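Local coordinates for protein enterotoxin SEN variant (Staphylococcus aureus, PDB 6KRY) that probably acts as a secreted superantigen toxin that, like its relatives, links MHC class II molecules to T-cell receptors and so over-stimulates T cells, at residues D52-I55 with T60-L63; N90-V93 with K99-C102; F177-S180 with Q186-Y189. All blocks are in the same frame, centred on the assembly; numbering follows the deposited sequence.

Interaction 1 (D52-I55 with T60-L63)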
loop_
_atom_site.group_PDB
_atom_site.type_symbol
_atom_site.label_atom_id
_atom_site.label_comp_id
_atom_site.label_asym_id
_atom_site.label_seq_id
_atom_site.Cartn_x
_atom_site.Cartn_y
_atom_site.Cartn_z
ATOM N N ASP A 52 10.660 -5.595 18.008
ATOM C CA ASP A 52 9.891 -6.831 18.179
ATOM C C ASP A 52 8.766 -6.872 17.144
ATOM O O ASP A 52 7.623 -7.186 17.433
ATOM C CB ASP A 52 9.307 -6.973 19.592
ATOM C CG ASP A 52 10.342 -6.978 20.710
ATOM O OD1 ASP A 52 11.542 -6.976 20.390
ATOM O OD2 ASP A 52 9.943 -6.981 21.903
ATOM N N ILE A 53 9.115 -6.533 15.919
ATOM C CA ILE A 53 8.263 -6.804 14.786
ATOM C C ILE A 53 8.971 -7.863 13.942
ATOM O O ILE A 53 9.928 -7.540 13.232
ATOM C CB ILE A 53 8.027 -5.547 13.947
ATOM C CG1 ILE A 53 7.540 -4.366 14.783
ATOM C CG2 ILE A 53 7.107 -5.861 12.769
ATOM C CD1 ILE A 53 6.129 -4.470 15.206
ATOM N N ASP A 54 8.500 -9.106 14.033
ATOM C CA ASP A 54 9.253 -10.238 13.523
ATOM C C ASP A 54 8.742 -10.555 12.126
ATOM O O ASP A 54 7.553 -10.763 11.905
ATOM C CB ASP A 54 9.233 -11.377 14.542
ATOM C CG ASP A 54 10.085 -10.961 15.737
ATOM O OD1 ASP A 54 11.335 -10.889 15.576
ATOM O OD2 ASP A 54 9.495 -10.585 16.772
ATOM N N ILE A 55 9.655 -10.490 11.167
ATOM C CA ILE A 55 9.351 -10.818 9.807
ATOM C C ILE A 55 10.259 -11.988 9.405
ATOM O O ILE A 55 11.468 -11.816 9.079
ATOM C CB ILE A 55 9.513 -9.603 8.881
ATOM C CG1 ILE A 55 8.573 -8.457 9.282
ATOM C CG2 ILE A 55 9.285 -10.055 7.450
ATOM C CD1 ILE A 55 8.672 -7.221 8.419
ATOM N N THR A 60 14.148 -10.391 10.102
ATOM C CA THR A 60 14.297 -9.089 10.772
ATOM C C THR A 60 13.367 -9.052 11.988
ATOM O O THR A 60 12.383 -9.765 12.038
ATOM C CB THR A 60 14.034 -7.914 9.821
ATOM O OG1 THR A 60 12.716 -8.115 9.315
ATOM C CG2 THR A 60 15.059 -7.800 8.712
ATOM N N SER A 61 13.719 -8.200 12.958
ATOM C CA SER A 61 13.048 -8.053 14.261
ATOM C C SER A 61 12.596 -6.624 14.527
ATOM O O SER A 61 11.929 -6.402 15.539
ATOM C CB SER A 61 13.973 -8.440 15.386
ATOM O OG SER A 61 14.321 -9.793 15.271
ATOM N N SER A 62 13.109 -5.652 13.760
ATOM C CA SER A 62 12.741 -4.245 13.932
ATOM C C SER A 62 12.130 -3.695 12.643
ATOM O O SER A 62 12.359 -4.233 11.579
ATOM C CB SER A 62 13.936 -3.400 14.342
ATOM O OG SER A 62 14.454 -3.814 15.600
ATOM N N LEU A 63 11.361 -2.614 12.777
ATOM C CA LEU A 63 10.698 -1.991 11.635
ATOM C C LEU A 63 10.951 -0.483 11.685
ATOM O O LEU A 63 10.647 0.153 12.709
ATOM C CB LEU A 63 9.183 -2.217 11.729
ATOM C CG LEU A 63 8.407 -1.683 10.530
ATOM C CD1 LEU A 63 8.781 -2.448 9.263
ATOM C CD2 LEU A 63 6.912 -1.747 10.793
HETATM O O HOH W 1 13.846 -5.582 17.754
HETATM O O HOH W 2 11.140 -6.661 10.919
#
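Ile-55 and Thr-60 pair across the closing end of a hairpin, their side chains lying side by side and pointing the same way. Thr-60 sets its hydroxyl between the backbone N and the carbonyl carbon (chi1 57°), which brings OG1 alongside the beta carbon of its cross-strand partner, 3.6 Å from Ile-55 CB. A threonine suits this inner place because its branches do different work: the hydroxyl bonds to Ser-101 OG and donates to a water, while CG2 stands anti to the carbonyl carbon. That water, gripped by Thr-60 OG1 at 2.7 Å, gives its own hydrogens to Ile-53 O and Ser-62 O and so links the two carbonyls across the strands; Ser-62 O is also bonded to the backbone of Ser-101.

The hairpin joins strands 47-55 and 60-66 of the OB-fold domain, and its ladder is regular only near the turn. Ile-55 N bonds to Thr-60 O at 3.0 Å, almost straight (174°), and Thr-60 N returns a bond to Ile-55 O. Beyond them the backbone of Ser-61 bends away from the extended form. Ile-53 N still reaches Ser-61 O at 2.8 Å, but it sits well above the carbonyl plane and the bond is bent to 143°.

Asp-54 and Ser-61 meet on a polar, solvent-facing side. Asp-54 has its carboxylate beside its own backbone N, a rotamer that swings OD1 back to the other strand, where Ser-61 OG donates to it at 3.2 Å nearly along the C–O axis. A second water joins Asp-52 N to Ser-62 OG, a buried hydroxyl that also bonds Glu-98. Ile-53 is a buried apolar side chain: its CG1 lies across Leu-63 CB at 4.1 Å, and it also touches Glu-34 and Lys-37 of strand 31-37.

Interaction 2 (N90-V93 with K99-C102)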
loop_
_atom_site.group_PDB
_atom_site.type_symbol
_atom_site.label_atom_id
_atom_site.label_comp_id
_atom_site.label_asym_id
_atom_site.label_seq_id
_atom_site.Cartn_x
_atom_site.Cartn_y
_atom_site.Cartn_z
ATOM N N ASN A 90 15.970 -4.723 1.470
ATOM C CA ASN A 90 17.135 -4.257 0.695
ATOM C C ASN A 90 17.195 -2.731 0.715
ATOM O O ASN A 90 16.229 -2.100 0.337
ATOM C CB ASN A 90 17.032 -4.805 -0.740
ATOM C CG ASN A 90 17.969 -4.201 -1.775
ATOM O OD1 ASN A 90 19.134 -3.944 -1.480
ATOM N ND2 ASN A 90 17.509 -4.047 -3.018
ATOM N N LYS A 91 18.358 -2.165 1.091
ATOM C CA LYS A 91 18.600 -0.690 1.235
ATOM C C LYS A 91 17.983 -0.174 2.545
ATOM O O LYS A 91 17.929 1.059 2.738
ATOM C CB LYS A 91 18.011 0.207 0.126
ATOM C CG LYS A 91 18.177 -0.238 -1.326
ATOM C CD LYS A 91 19.572 -0.047 -1.890
ATOM C CE LYS A 91 20.504 -1.205 -1.593
ATOM N NZ LYS A 91 21.911 -0.759 -1.439
ATOM N N CYS A 92 17.469 -1.071 3.407
ATOM C CA CYS A 92 16.826 -0.633 4.662
ATOM C C CYS A 92 17.931 -0.501 5.701
ATOM O O CYS A 92 18.619 -1.446 5.969
ATOM C CB CYS A 92 15.773 -1.600 5.178
ATOM S SG CYS A 92 15.080 -1.153 6.800
ATOM N N VAL A 93 18.057 0.698 6.265
ATOM C CA VAL A 93 18.989 0.972 7.325
ATOM C C VAL A 93 18.235 1.143 8.643
ATOM O O VAL A 93 17.396 2.056 8.779
ATOM C CB VAL A 93 19.780 2.249 6.980
ATOM C CG1 VAL A 93 20.758 2.600 8.079
ATOM C CG2 VAL A 93 20.504 2.117 5.642
ATOM N N LYS A 99 18.399 -6.094 13.086
ATOM C CA LYS A 99 18.041 -6.517 11.757
ATOM C C LYS A 99 16.689 -5.859 11.447
ATOM O O LYS A 99 15.723 -6.090 12.148
ATOM C CB LYS A 99 18.027 -8.042 11.698
ATOM C CG LYS A 99 19.369 -8.696 12.021
ATOM C CD LYS A 99 20.457 -8.468 10.968
ATOM C CE LYS A 99 20.081 -8.947 9.574
ATOM N NZ LYS A 99 19.355 -10.244 9.575
ATOM N N THR A 100 16.656 -5.024 10.411
ATOM C CA THR A 100 15.557 -4.074 10.276
ATOM C C THR A 100 14.944 -4.175 8.886
ATOM O O THR A 100 15.652 -4.328 7.907
ATOM C CB THR A 100 16.029 -2.651 10.628
ATOM O OG1 THR A 100 16.604 -2.653 11.932
ATOM C CG2 THR A 100 14.919 -1.632 10.630
ATOM N N SER A 101 13.604 -4.142 8.829
ATOM C CA SER A 101 12.864 -3.932 7.609
ATOM C C SER A 101 12.213 -2.550 7.640
ATOM O O SER A 101 12.124 -1.917 8.699
ATOM C CB SER A 101 11.831 -4.999 7.414
ATOM O OG SER A 101 12.465 -6.185 6.997
ATOM N N CYS A 102 11.766 -2.107 6.465
ATOM C CA CYS A 102 11.291 -0.759 6.263
ATOM C C CYS A 102 9.951 -0.739 5.518
ATOM O O CYS A 102 9.696 -1.530 4.652
ATOM C CB CYS A 102 12.271 0.056 5.449
ATOM S SG CYS A 102 11.922 1.812 5.680
#
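The cysteine pair expected, as in related enterotoxins, to close a disulfide loop, here Cys-92 and Cys-102, makes this contact, yet no disulfide joins them. The two sulfurs, Cys-92 SG and Cys-102 SG, stand 4.5 Å apart, more than twice the length of an S–S bond. Cys-92 extends SG anti to its backbone nitrogen (chi1 175°), which carries the sulfur over the strand. There it settles against the junction of two residues, touching Ser-101 C and Cys-102 CB, each 3.3 Å from Cys-92 SG, and this is tight packing for a sulfur. Cys-102 also holds its sulfur anti to the nitrogen (chi1 -162°), but from its own place on the strand that choice turns SG away from the approaching sulfur, so that its methylene is what Cys-92 meets.

The loop leaves strand 86-88 and returns into strand 100-109 of the OB-fold domain, so the contact lays an irregular piece of chain on the start of an ordered strand. Its other wall is Thr-100, whose methyl carbon CG2 lies 3.9 Å from Cys-92 SG. A beta-branched residue suits the extended backbone here, and its methyl offers the sulfur an apolar surface. The side chain also touches Ser-62 on the adjoining strand 60-66.

Ser-101, between Thr-100 and Cys-102, has its CB directed away from the loop, so it is its backbone carbonyl carbon that meets the sulfur. The rest of the loop segment keeps to the surface; Val-93 O accepts a hydrogen bond from Lys-64 NZ, which ties the segment to strand 60-66 one residue beyond the thiol. Cys-102 is also bonded through its backbone to Tyr-88 of strand 86-88.

Interaction 3 (F177-S180 with Q186-Y189)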
loop_
_atom_site.group_PDB
_atom_site.type_symbol
_atom_site.label_atom_id
_atom_site.label_comp_id
_atom_site.label_asym_id
_atom_site.label_seq_id
_atom_site.Cartn_x
_atom_site.Cartn_y
_atom_site.Cartn_z
ATOM N N PHE A 177 -9.196 4.284 -8.903
ATOM C CA PHE A 177 -9.786 5.523 -8.478
ATOM C C PHE A 177 -10.421 5.369 -7.101
ATOM O O PHE A 177 -11.155 4.443 -6.887
ATOM C CB PHE A 177 -10.949 5.905 -9.394
ATOM C CG PHE A 177 -10.584 6.874 -10.478
ATOM C CD1 PHE A 177 -10.631 8.238 -10.237
ATOM C CD2 PHE A 177 -10.166 6.412 -11.717
ATOM C CE1 PHE A 177 -10.281 9.138 -11.237
ATOM C CE2 PHE A 177 -9.811 7.310 -12.706
ATOM C CZ PHE A 177 -9.884 8.664 -12.464
ATOM N N PHE A 178 -10.186 6.340 -6.233
ATOM C CA PHE A 178 -10.742 6.383 -4.898
ATOM C C PHE A 178 -11.779 7.499 -4.884
ATOM O O PHE A 178 -11.405 8.655 -5.091
ATOM C CB PHE A 178 -9.636 6.611 -3.863
ATOM C CG PHE A 178 -8.631 5.486 -3.815
ATOM C CD1 PHE A 178 -7.546 5.464 -4.672
ATOM C CD2 PHE A 178 -8.805 4.425 -2.938
ATOM C CE1 PHE A 178 -6.634 4.418 -4.635
ATOM C CE2 PHE A 178 -7.900 3.371 -2.915
ATOM C CZ PHE A 178 -6.816 3.380 -3.759
ATOM N N HIS A 179 -13.052 7.145 -4.704
ATOM C CA HIS A 179 -14.188 8.107 -4.808
ATOM C C HIS A 179 -14.861 8.270 -3.449
ATOM O O HIS A 179 -15.166 7.269 -2.818
ATOM C CB HIS A 179 -15.268 7.595 -5.774
ATOM C CG HIS A 179 -14.894 7.776 -7.201
ATOM N ND1 HIS A 179 -14.478 6.724 -7.990
ATOM C CD2 HIS A 179 -14.814 8.893 -7.964
ATOM C CE1 HIS A 179 -14.192 7.179 -9.205
ATOM N NE2 HIS A 179 -14.355 8.508 -9.204
ATOM N N SER A 180 -15.143 9.514 -3.052
ATOM C CA SER A 180 -15.928 9.749 -1.834
ATOM C C SER A 180 -17.412 9.429 -2.114
ATOM O O SER A 180 -18.008 9.922 -3.071
ATOM C CB SER A 180 -15.716 11.159 -1.306
ATOM O OG SER A 180 -16.193 12.116 -2.220
ATOM N N GLN A 186 -12.531 15.492 -3.472
ATOM C CA GLN A 186 -12.129 15.301 -4.845
ATOM C C GLN A 186 -11.599 13.861 -4.935
ATOM O O GLN A 186 -10.863 13.406 -4.094
ATOM C CB GLN A 186 -11.159 16.422 -5.249
ATOM C CG GLN A 186 -10.167 16.089 -6.356
ATOM C CD GLN A 186 -10.728 16.169 -7.755
ATOM O OE1 GLN A 186 -11.912 15.943 -8.000
ATOM N NE2 GLN A 186 -9.862 16.480 -8.705
ATOM N N SER A 187 -12.059 13.127 -5.940
ATOM C CA SER A 187 -11.587 11.780 -6.142
ATOM C C SER A 187 -10.130 11.843 -6.626
ATOM O O SER A 187 -9.656 12.889 -7.076
ATOM C CB SER A 187 -12.478 11.098 -7.110
ATOM O OG SER A 187 -12.280 11.653 -8.393
ATOM N N PHE A 188 -9.405 10.733 -6.521
ATOM C CA PHE A 188 -8.031 10.681 -7.007
ATOM C C PHE A 188 -7.741 9.256 -7.452
ATOM O O PHE A 188 -8.471 8.325 -7.078
ATOM C CB PHE A 188 -7.040 11.105 -5.923
ATOM C CG PHE A 188 -7.118 10.290 -4.655
ATOM C CD1 PHE A 188 -8.076 10.562 -3.704
ATOM C CD2 PHE A 188 -6.241 9.234 -4.430
ATOM C CE1 PHE A 188 -8.148 9.822 -2.532
ATOM C CE2 PHE A 188 -6.309 8.497 -3.260
ATOM C CZ PHE A 188 -7.247 8.802 -2.306
ATOM N N TYR A 189 -6.688 9.106 -8.260
ATOM C CA TYR A 189 -6.370 7.837 -8.798
ATOM C C TYR A 189 -4.858 7.597 -8.750
ATOM O O TYR A 189 -4.087 8.532 -8.602
ATOM C CB TYR A 189 -6.933 7.711 -10.213
ATOM C CG TYR A 189 -6.155 8.401 -11.310
ATOM C CD1 TYR A 189 -6.472 9.690 -11.717
ATOM C CD2 TYR A 189 -5.131 7.747 -11.980
ATOM C CE1 TYR A 189 -5.777 10.312 -12.748
ATOM C CE2 TYR A 189 -4.427 8.354 -13.003
ATOM C CZ TYR A 189 -4.768 9.632 -13.407
ATOM O OH TYR A 189 -4.086 10.213 -14.438
#
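Phe-177 lays one ring face against Tyr-189 in a beta hairpin of the beta-grasp domain, where strand 173-180 pairs with strand 188-191, the strand at the edge of the sheet. The two form a non-hydrogen-bonded antiparallel pair, their side chains side by side on one face. Tyr-189 CB sits squarely over the middle of the Phe-177 ring, 3.5 Å from its centroid, a CH-pi contact made almost along the ring normal. The rings themselves are inclined at 34°, neither stacked nor edge-to-face, and meet where Phe-177 CZ approaches Tyr-189 CD1 at 3.6 Å. Tyrosine fits this exposed place by offering a polar hydroxyl at the end of an apolar ring.

Phe-178 turns to the opposite face, against helix 146-161, where it touches Val-146 and Leu-149; Tyr-218 and Ile-220 of the next strand pack on it as well. Its backbone makes a hydrogen-bonded pair with Phe-188: Phe-178 N to Phe-188 O is 2.8 Å and nearly straight, and Phe-188 N returns to Phe-178 O at 3.2 Å. Phe-188 holds its ring between its own N and carbonyl carbon (chi1 57°), which folds it back over the partner, so that Phe-178 CB makes a CH-pi contact over one face of its ring, offset toward the rim, 3.8 Å from the centroid. The ring planes are near parallel at 18° but slid apart, with little overlap. Arg-211 makes a cation-pi contact with Phe-188.

His-179 comes next, where the pairing gives way to the loop. Its CB leaves away from the facing segment, but the imidazole swings back toward Ser-187, whose small side chain permits the close approach, and His-179 CD2 comes to 3.3 Å from Ser-187 CB.

Interactions 1 and 2 are neighbours in one sheet of the OB-fold domain, their centres 10 Å apart. Strand 60-66, the second arm of the first, runs parallel to strand 100-109, on which the second rests, and they are probably joined by hydrogen bonds from Ser-101 N to Ser-62 O and from Ser-61 N to Lys-99 O, each 3.0 Å; Leu-63 CD1 also packs on Ser-101 O. Interaction 3 belongs to the beta-grasp domain, on the opposite side of the chain's centre. Its centre lies 34 Å from that of interaction 1 and 32 Å from that of interaction 2, with nearest atoms about 21 and 19 Å away, so it touches neither.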